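Local coordinates for choline binding protein A (Lactobacillus salivarius str. Ren, PDB 5GT1), which is a choline-binding-family surface protein, probably involved in adhesion to host intestinal cells, whose part described here is a zinc-binding M23 peptidase-family domain, at residues F43-G48 with N54-G59; K148-S153 with G158-P163; L136-T141 with A165-G170. One frame throughout, in Å; residues are numbered along the deposited sequence.

Overall arrangement
The three contacts follow the antiparallel sheet that carries the zinc site of this M23-family domain. Contact 1 comes first along the chain and pairs strand 44-45 with strand 56-63; contact 2 is nested inside the loop that contact 3 closes. Strand 135-141 of contact 3 lies between strands 56-63 and 101-108 and also pairs with strand 160-161 of contact 2. Contact centres lie about 12 Å (1 to 2 and 2 to 3) and 14 Å (1 to 3) apart. Contacts 1 and 3 share the zinc ion through His57 and His137. The Trp160 side chain of contact 2 comes within about 6 Å of that of His137 (nearest atoms), so this contact sits beside the metal site.

Contact 1 of 3, residues F43-G48 with N54-G59; sequences FGVNPG and NGFHDG. With ZN (zinc ion), chain B.
Phe43 offers a face of its ring to the edge of Phe56: the planes stand at 81° with centroids 5.4 Å apart, an offset edge-to-face (T-shaped) pair in which CZ of each ring forms the nearest approach. Phe43 carries CG anti to the backbone N (chi1 172°), which also lays its ring along the backbone of residues 57-59, with Phe43 CD1 3.4 Å from His57 O. Val45 adds the next apolar touch, its CG2 meeting the edge of the Phe56 ring at CD1, 4.0 Å away.

The backbone evidence for pairing is one reciprocal couple. Gly44 N donates to His57 O at 2.8 Å, nearly straight at 174°, and His57 N returns a bond to Gly44 O. Asn46 folds back within its own segment, where ND2 reaches Phe43 O from above the carbonyl plane. Farther out, a water lies 2.8 Å from both Asn46 O and Gly55 O and may bridge them.

On the zinc side, His57 NE2 binds the metal at 2.1 Å, and ND1 is hydrogen-bonded to Leu42 O, which fixes the rotation of the imidazole. Asp61, His137 and three waters complete the coordination. A short antiparallel hairpin thus presents the first histidine of the His-Asp-His zinc site characteristic of M23 metallopeptidases.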
loop_
_atom_site.group_PDB
_atom_site.type_symbol
_atom_site.label_atom_id
_atom_site.label_comp_id
_atom_site.label_asym_id
_atom_site.label_seq_id
_atom_site.Cartn_x
_atom_site.Cartn_y
_atom_site.Cartn_z
ATOM N N PHE A 43 -9.895 -2.044 -3.981
ATOM C CA PHE A 43 -9.293 -3.328 -4.294
ATOM C C PHE A 43 -10.288 -4.230 -5.042
ATOM O O PHE A 43 -11.508 -4.160 -4.802
ATOM C CB PHE A 43 -8.819 -4.022 -3.009
ATOM C CG PHE A 43 -8.352 -5.436 -3.234
ATOM C CD1 PHE A 43 -7.018 -5.697 -3.545
ATOM C CD2 PHE A 43 -9.261 -6.507 -3.177
ATOM C CE1 PHE A 43 -6.590 -6.998 -3.790
ATOM C CE2 PHE A 43 -8.830 -7.807 -3.423
ATOM C CZ PHE A 43 -7.494 -8.052 -3.713
ATOM N N GLY A 44 -9.763 -5.062 -5.949
ATOM C CA GLY A 44 -10.539 -6.127 -6.573
ATOM C C GLY A 44 -11.098 -5.781 -7.934
ATOM O O GLY A 44 -10.470 -5.079 -8.717
ATOM N N VAL A 45 -12.302 -6.282 -8.207
ATOM C CA VAL A 45 -12.966 -6.079 -9.496
ATOM C C VAL A 45 -14.198 -5.233 -9.235
ATOM O O VAL A 45 -15.148 -5.692 -8.611
ATOM C CB VAL A 45 -13.375 -7.426 -10.147
ATOM C CG1 VAL A 45 -13.997 -7.184 -11.514
ATOM C CG2 VAL A 45 -12.181 -8.360 -10.258
ATOM N N ASN A 46 -14.174 -3.989 -9.691
ATOM C CA ASN A 46 -15.228 -3.045 -9.363
ATOM C C ASN A 46 -15.606 -2.245 -10.583
ATOM O O ASN A 46 -14.764 -2.034 -11.448
ATOM C CB ASN A 46 -14.761 -2.064 -8.273
ATOM C CG ASN A 46 -14.312 -2.762 -7.007
ATOM O OD1 ASN A 46 -15.129 -3.274 -6.245
ATOM N ND2 ASN A 46 -13.003 -2.779 -6.774
ATOM N N PRO A 47 -16.874 -1.785 -10.652
ATOM C CA PRO A 47 -17.262 -0.784 -11.645
ATOM C C PRO A 47 -16.341 0.429 -11.541
ATOM O O PRO A 47 -16.127 0.950 -10.443
ATOM C CB PRO A 47 -18.691 -0.405 -11.217
ATOM C CG PRO A 47 -19.205 -1.645 -10.566
ATOM C CD PRO A 47 -18.023 -2.215 -9.829
ATOM N N GLY A 48 -15.802 0.860 -12.677
ATOM C CA GLY A 48 -14.815 1.937 -12.717
ATOM C C GLY A 48 -13.399 1.414 -12.885
ATOM O O GLY A 48 -12.495 2.165 -13.256
ATOM N N ASN A 54 -7.738 -7.492 -16.911
ATOM C CA ASN A 54 -8.703 -8.347 -16.215
ATOM C C ASN A 54 -9.651 -7.584 -15.288
ATOM O O ASN A 54 -10.337 -8.196 -14.472
ATOM C CB ASN A 54 -7.990 -9.462 -15.432
ATOM C CG ASN A 54 -6.967 -10.207 -16.273
ATOM O OD1 ASN A 54 -5.873 -10.531 -15.798
ATOM N ND2 ASN A 54 -7.317 -10.490 -17.521
ATOM N N GLY A 55 -9.682 -6.255 -15.409
ATOM C CA GLY A 55 -10.500 -5.408 -14.528
ATOM C C GLY A 55 -10.174 -5.545 -13.043
ATOM O O GLY A 55 -11.032 -5.290 -12.186
ATOM N N PHE A 56 -8.937 -5.941 -12.737
ATOM C CA PHE A 56 -8.537 -6.243 -11.362
ATOM C C PHE A 56 -7.549 -5.213 -10.836
ATOM O O PHE A 56 -6.561 -4.879 -11.508
ATOM C CB PHE A 56 -7.918 -7.635 -11.277
ATOM C CG PHE A 56 -7.464 -8.020 -9.890
ATOM C CD1 PHE A 56 -8.395 -8.288 -8.889
ATOM C CD2 PHE A 56 -6.107 -8.122 -9.583
ATOM C CE1 PHE A 56 -7.983 -8.643 -7.608
ATOM C CE2 PHE A 56 -5.691 -8.485 -8.305
ATOM C CZ PHE A 56 -6.635 -8.749 -7.321
ATOM N N HIS A 57 -7.824 -4.714 -9.632
ATOM C CA HIS A 57 -6.929 -3.780 -8.948
ATOM C C HIS A 57 -6.350 -4.492 -7.749
ATOM O O HIS A 57 -7.094 -4.868 -6.829
ATOM C CB HIS A 57 -7.710 -2.539 -8.531
ATOM C CG HIS A 57 -6.855 -1.441 -7.935
ATOM N ND1 HIS A 57 -7.287 -0.656 -6.920
ATOM C CD2 HIS A 57 -5.541 -1.031 -8.223
ATOM C CE1 HIS A 57 -6.306 0.221 -6.590
ATOM N NE2 HIS A 57 -5.243 -0.010 -7.387
ATOM N N ASP A 58 -5.028 -4.671 -7.735
ATOM C CA ASP A 58 -4.358 -5.493 -6.717
ATOM C C ASP A 58 -4.012 -4.728 -5.428
ATOM O O ASP A 58 -3.191 -5.186 -4.632
ATOM C CB ASP A 58 -3.085 -6.174 -7.293
ATOM C CG ASP A 58 -1.946 -5.187 -7.598
ATOM O OD1 ASP A 58 -2.182 -3.958 -7.722
ATOM O OD2 ASP A 58 -0.787 -5.648 -7.707
ATOM N N GLY A 59 -4.613 -3.562 -5.232
ATOM C CA GLY A 59 -4.287 -2.766 -4.056
ATOM C C GLY A 59 -5.372 -1.762 -3.799
ATOM O O GLY A 59 -6.469 -1.878 -4.350
HETATM ZN ZN ZN B . -3.557 1.262 -7.638
HETATM O O HOH W 1 -13.216 -3.824 -13.022
HETATM O O HOH W 2 -2.703 0.115 -9.423
HETATM O O HOH W 3 -4.348 2.463 -9.704
HETATM O O HOH W 4 -2.166 2.677 -8.447
#

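Contact 2 of 3, residues K148-S153 with G158-P163; sequences KAIANS and GTWLDP
Ala149 and Trp160 make the tight part of this contact. The methyl CB of Ala149 lies 3.5 Å from Trp160 CZ2, and on the same rim of the indole NE1 donates to Ala149 O at 3.0 Å. That bond is bent, 136° at the hydrogen, and the donor lies above the carbonyl plane, 57° out of it. Asn152 N reaches the same oxygen from the opposite face of the plane, so two donors grip a carbonyl at the end of helix 146-151. With CG beside the backbone N, chi1 (-65°) swings the indole toward the helix, and the turn about chi2 puts the NE1 and CZ2 edge there. Asn152 O also lies near this edge, 3.5 Å from Trp160 CD1.

Toward the partly exposed side the touches are longer. Thr159 places CG2 3.8 Å from Ala149 CA, while its OG1 comes no nearer than 3.9 Å to Asn152 CB and is instead hydrogen-bonded to Asn157. Asn152 turns its amide back along its own segment: ND2 donates to Lys148 O, and OD1 receives Asn155.

The indole edge of Trp160, with Thr159 beside it, thus joins helix 146-151 to strand 160-161. That indole also touches Thr141 of strand 135-141, Asp58 of strand 56-63 and Phe43.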
loop_
_atom_site.group_PDB
_atom_site.type_symbol
_atom_site.label_atom_id
_atom_site.label_comp_id
_atom_site.label_asym_id
_atom_site.label_seq_id
_atom_site.Cartn_x
_atom_site.Cartn_y
_atom_site.Cartn_z
ATOM N N LYS A 148 7.299 -12.199 -7.326
ATOM C CA LYS A 148 6.290 -13.179 -7.719
ATOM C C LYS A 148 4.871 -12.599 -7.517
ATOM O O LYS A 148 4.018 -12.678 -8.416
ATOM C CB LYS A 148 6.493 -14.495 -6.958
ATOM C CG LYS A 148 5.643 -15.643 -7.485
ATOM N N ALA A 149 4.637 -11.963 -6.370
ATOM C CA ALA A 149 3.362 -11.285 -6.146
ATOM C C ALA A 149 3.125 -10.234 -7.234
ATOM O O ALA A 149 2.039 -10.153 -7.817
ATOM C CB ALA A 149 3.311 -10.676 -4.746
ATOM N N ILE A 150 4.156 -9.457 -7.552
ATOM C CA ILE A 150 4.022 -8.436 -8.592
ATOM C C ILE A 150 3.727 -9.046 -9.983
ATOM O O ILE A 150 2.977 -8.476 -10.784
ATOM C CB ILE A 150 5.226 -7.466 -8.595
ATOM C CG1 ILE A 150 5.247 -6.664 -7.280
ATOM C CG2 ILE A 150 5.119 -6.481 -9.748
ATOM C CD1 ILE A 150 6.572 -5.989 -6.973
ATOM N N ALA A 151 4.280 -10.222 -10.260
ATOM C CA ALA A 151 3.931 -10.962 -11.489
ATOM C C ALA A 151 2.437 -11.300 -11.568
ATOM O O ALA A 151 1.886 -11.509 -12.665
ATOM C CB ALA A 151 4.784 -12.218 -11.615
ATOM N N ASN A 152 1.774 -11.328 -10.410
ATOM C CA ASN A 152 0.333 -11.527 -10.333
ATOM C C ASN A 152 -0.467 -10.247 -10.079
ATOM O O ASN A 152 -1.558 -10.302 -9.504
ATOM C CB ASN A 152 0.016 -12.546 -9.238
ATOM C CG ASN A 152 0.332 -13.965 -9.663
ATOM O OD1 ASN A 152 -0.461 -14.601 -10.353
ATOM N ND2 ASN A 152 1.499 -14.465 -9.262
ATOM N N SER A 153 0.062 -9.103 -10.507
ATOM C CA SER A 153 -0.621 -7.816 -10.340
ATOM C C SER A 153 -2.033 -7.787 -10.902
ATOM O O SER A 153 -2.874 -7.049 -10.395
ATOM C CB SER A 153 0.186 -6.689 -10.993
ATOM O OG SER A 153 1.408 -6.529 -10.307
ATOM N N GLY A 158 -6.142 -14.692 -5.213
ATOM C CA GLY A 158 -5.838 -14.781 -3.784
ATOM C C GLY A 158 -4.451 -14.292 -3.397
ATOM O O GLY A 158 -4.134 -14.239 -2.215
ATOM N N THR A 159 -3.618 -13.920 -4.372
ATOM C CA THR A 159 -2.278 -13.409 -4.050
ATOM C C THR A 159 -2.370 -12.115 -3.213
ATOM O O THR A 159 -1.770 -12.010 -2.142
ATOM C CB THR A 159 -1.458 -13.130 -5.333
ATOM O OG1 THR A 159 -1.280 -14.357 -6.049
ATOM C CG2 THR A 159 -0.083 -12.560 -4.995
ATOM N N TRP A 160 -3.123 -11.152 -3.725
ATOM C CA TRP A 160 -3.279 -9.844 -3.096
ATOM C C TRP A 160 -4.541 -9.825 -2.295
ATOM O O TRP A 160 -5.547 -10.435 -2.682
ATOM C CB TRP A 160 -3.290 -8.746 -4.163
ATOM C CG TRP A 160 -1.965 -8.659 -4.884
ATOM C CD1 TRP A 160 -1.622 -9.198 -6.140
ATOM C CD2 TRP A 160 -0.743 -8.028 -4.391
ATOM N NE1 TRP A 160 -0.315 -8.925 -6.445
ATOM C CE2 TRP A 160 0.275 -8.229 -5.432
ATOM C CE3 TRP A 160 -0.402 -7.325 -3.234
ATOM C CZ2 TRP A 160 1.574 -7.727 -5.298
ATOM C CZ3 TRP A 160 0.903 -6.840 -3.106
ATOM C CH2 TRP A 160 1.868 -7.032 -4.117
ATOM N N LEU A 161 -4.482 -9.140 -1.160
ATOM C CA LEU A 161 -5.587 -9.040 -0.231
ATOM C C LEU A 161 -6.118 -7.616 -0.191
ATOM O O LEU A 161 -5.391 -6.666 -0.498
ATOM C CB LEU A 161 -5.129 -9.467 1.174
ATOM C CG LEU A 161 -4.350 -10.782 1.239
ATOM C CD1 LEU A 161 -3.740 -11.002 2.614
ATOM C CD2 LEU A 161 -5.228 -11.965 0.822
ATOM N N ASP A 162 -7.385 -7.471 0.196
ATOM C CA ASP A 162 -8.014 -6.154 0.253
ATOM C C ASP A 162 -7.454 -5.364 1.446
ATOM O O ASP A 162 -7.739 -5.713 2.593
ATOM C CB ASP A 162 -9.538 -6.301 0.367
ATOM C CG ASP A 162 -10.262 -4.958 0.362
ATOM O OD1 ASP A 162 -9.606 -3.886 0.394
ATOM O OD2 ASP A 162 -11.504 -4.984 0.321
ATOM N N PRO A 163 -6.639 -4.308 1.180
ATOM C CA PRO A 163 -6.071 -3.569 2.305
ATOM C C PRO A 163 -7.135 -2.846 3.125
ATOM O O PRO A 163 -6.927 -2.640 4.323
ATOM C CB PRO A 163 -5.135 -2.542 1.628
ATOM C CG PRO A 163 -4.809 -3.164 0.300
ATOM C CD PRO A 163 -6.124 -3.793 -0.113
#

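Contact 3 of 3, residues L136-T141 with A165-G170; sequences LHLGIT and ALIKNG. With ZN (zinc ion), chain B.
With CG opposite the backbone N (chi1 175°), Leu138 carries its CD2 off strand 135-141 to Ile167, whose CG1 lies beside its own N (chi1 -68°) and whose CD1 comes to meet it. The two side chains reach toward each other tip to tip, closing at 3.7 Å between Leu138 CD2 and Ile167 CD1. Two residues along the strand, on the same face, Ile140 CG2 lies 3.6 Å from Leu166 CD2. The CD1 methyl of Ile140 is slightly farther from Leu166 CD2, at 4.0 Å. Here the side chains pass at a slant rather than end on.

The backbones themselves stay well apart: the nearest alpha carbons, Ile140 CA and Leu166 CA, are 8.7 Å from each other, so branched side chains alone bridge strand and helix. Pro163, at the start of helix 163-173, touches both Leu138 and Ile140, and Trp27 touches Ile167.

His137 alternates with these residues and serves the opposite face of the strand, where ND1 binds the zinc ion at 2.1 Å, with His57 and Asp61 as the other protein ligands. No hydrogen bond crosses from strand to helix. The chemistry is therefore divided by face: dispersion and burial of methyl groups join helix 163-173 to the sheet, while metal coordination occupies the other side.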
loop_
_atom_site.group_PDB
_atom_site.type_symbol
_atom_site.label_atom_id
_atom_site.label_comp_id
_atom_site.label_asym_id
_atom_site.label_seq_id
_atom_site.Cartn_x
_atom_site.Cartn_y
_atom_site.Cartn_z
ATOM N N LEU A 136 -1.107 7.368 -3.448
ATOM C CA LEU A 136 -0.408 6.221 -2.928
ATOM C C LEU A 136 -1.230 5.006 -3.319
ATOM O O LEU A 136 -2.453 5.016 -3.181
ATOM C CB LEU A 136 -0.339 6.307 -1.394
ATOM C CG LEU A 136 -0.006 5.006 -0.639
ATOM C CD1 LEU A 136 1.470 4.663 -0.799
ATOM C CD2 LEU A 136 -0.371 5.129 0.839
ATOM N N HIS A 137 -0.560 3.968 -3.809
ATOM C CA HIS A 137 -1.158 2.641 -3.928
ATOM C C HIS A 137 -0.539 1.747 -2.876
ATOM O O HIS A 137 0.700 1.597 -2.802
ATOM C CB HIS A 137 -0.945 2.101 -5.352
ATOM C CG HIS A 137 -1.297 0.641 -5.543
ATOM N ND1 HIS A 137 -2.289 0.236 -6.372
ATOM C CD2 HIS A 137 -0.714 -0.524 -5.025
ATOM C CE1 HIS A 137 -2.351 -1.118 -6.367
ATOM N NE2 HIS A 137 -1.384 -1.584 -5.551
ATOM N N LEU A 138 -1.397 1.153 -2.049
ATOM C CA LEU A 138 -0.972 0.215 -1.011
ATOM C C LEU A 138 -1.390 -1.199 -1.406
ATOM O O LEU A 138 -2.547 -1.425 -1.734
ATOM C CB LEU A 138 -1.598 0.584 0.338
ATOM C CG LEU A 138 -1.343 -0.379 1.508
ATOM C CD1 LEU A 138 0.133 -0.439 1.919
ATOM C CD2 LEU A 138 -2.214 0.026 2.696
ATOM N N GLY A 139 -0.437 -2.123 -1.404
ATOM C CA GLY A 139 -0.726 -3.532 -1.686
ATOM C C GLY A 139 -0.323 -4.375 -0.494
ATOM O O GLY A 139 0.683 -4.092 0.170
ATOM N N ILE A 140 -1.112 -5.409 -0.214
ATOM C CA ILE A 140 -0.815 -6.329 0.876
ATOM C C ILE A 140 -0.936 -7.772 0.383
ATOM O O ILE A 140 -1.928 -8.123 -0.264
ATOM C CB ILE A 140 -1.737 -6.100 2.107
ATOM C CG1 ILE A 140 -1.624 -4.644 2.601
ATOM C CG2 ILE A 140 -1.340 -7.059 3.237
ATOM C CD1 ILE A 140 -2.563 -4.302 3.750
ATOM N N THR A 141 0.066 -8.598 0.702
ATOM C CA THR A 141 0.074 -10.007 0.291
ATOM C C THR A 141 0.711 -10.842 1.379
ATOM O O THR A 141 1.592 -10.361 2.099
ATOM C CB THR A 141 0.811 -10.210 -1.072
ATOM O OG1 THR A 141 0.799 -11.603 -1.443
ATOM C CG2 THR A 141 2.271 -9.740 -1.008
ATOM N N ALA A 165 -10.272 -3.833 3.962
ATOM C CA ALA A 165 -10.805 -4.819 4.891
ATOM C C ALA A 165 -9.788 -5.185 5.958
ATOM O O ALA A 165 -10.125 -5.269 7.132
ATOM C CB ALA A 165 -11.275 -6.063 4.136
ATOM N N LEU A 166 -8.537 -5.397 5.555
ATOM C CA LEU A 166 -7.474 -5.736 6.498
ATOM C C LEU A 166 -7.186 -4.664 7.555
ATOM O O LEU A 166 -7.072 -4.976 8.735
ATOM C CB LEU A 166 -6.175 -6.051 5.756
ATOM C CG LEU A 166 -5.634 -7.477 5.858
ATOM C CD1 LEU A 166 -6.595 -8.463 5.234
ATOM C CD2 LEU A 166 -4.294 -7.570 5.155
ATOM N N ILE A 167 -7.024 -3.415 7.122
ATOM C CA ILE A 167 -6.710 -2.323 8.050
ATOM C C ILE A 167 -7.908 -2.061 8.962
ATOM O O ILE A 167 -7.764 -1.909 10.177
ATOM C CB ILE A 167 -6.306 -1.030 7.294
ATOM C CG1 ILE A 167 -4.953 -1.231 6.588
ATOM C CG2 ILE A 167 -6.227 0.146 8.261
ATOM C CD1 ILE A 167 -4.742 -0.293 5.411
ATOM N N LYS A 168 -9.088 -2.026 8.363
ATOM C CA LYS A 168 -10.323 -1.834 9.113
ATOM C C LYS A 168 -10.461 -2.910 10.211
ATOM O O LYS A 168 -10.664 -2.588 11.386
ATOM C CB LYS A 168 -11.479 -1.934 8.139
ATOM C CG LYS A 168 -12.674 -1.083 8.440
ATOM C CD LYS A 168 -13.641 -1.145 7.257
ATOM C CE LYS A 168 -15.041 -0.778 7.697
ATOM N NZ LYS A 168 -14.990 0.435 8.550
ATOM N N ASN A 169 -10.340 -4.182 9.821
ATOM C CA ASN A 169 -10.438 -5.279 10.781
ATOM C C ASN A 169 -9.318 -5.246 11.823
ATOM O O ASN A 169 -9.548 -5.522 13.015
ATOM C CB ASN A 169 -10.500 -6.638 10.071
ATOM C CG ASN A 169 -11.006 -7.754 10.991
ATOM O OD1 ASN A 169 -12.164 -7.734 11.442
ATOM N ND2 ASN A 169 -10.136 -8.702 11.306
ATOM N N GLY A 170 -8.109 -4.906 11.377
ATOM C CA GLY A 170 -6.959 -4.794 12.275
ATOM C C GLY A 170 -7.153 -3.731 13.347
ATOM O O GLY A 170 -6.889 -3.968 14.532
HETATM ZN ZN ZN B . -3.557 1.262 -7.638
HETATM O O HOH W 2 -2.703 0.115 -9.423
HETATM O O HOH W 3 -4.348 2.463 -9.704
HETATM O O HOH W 4 -2.166 2.677 -8.447
#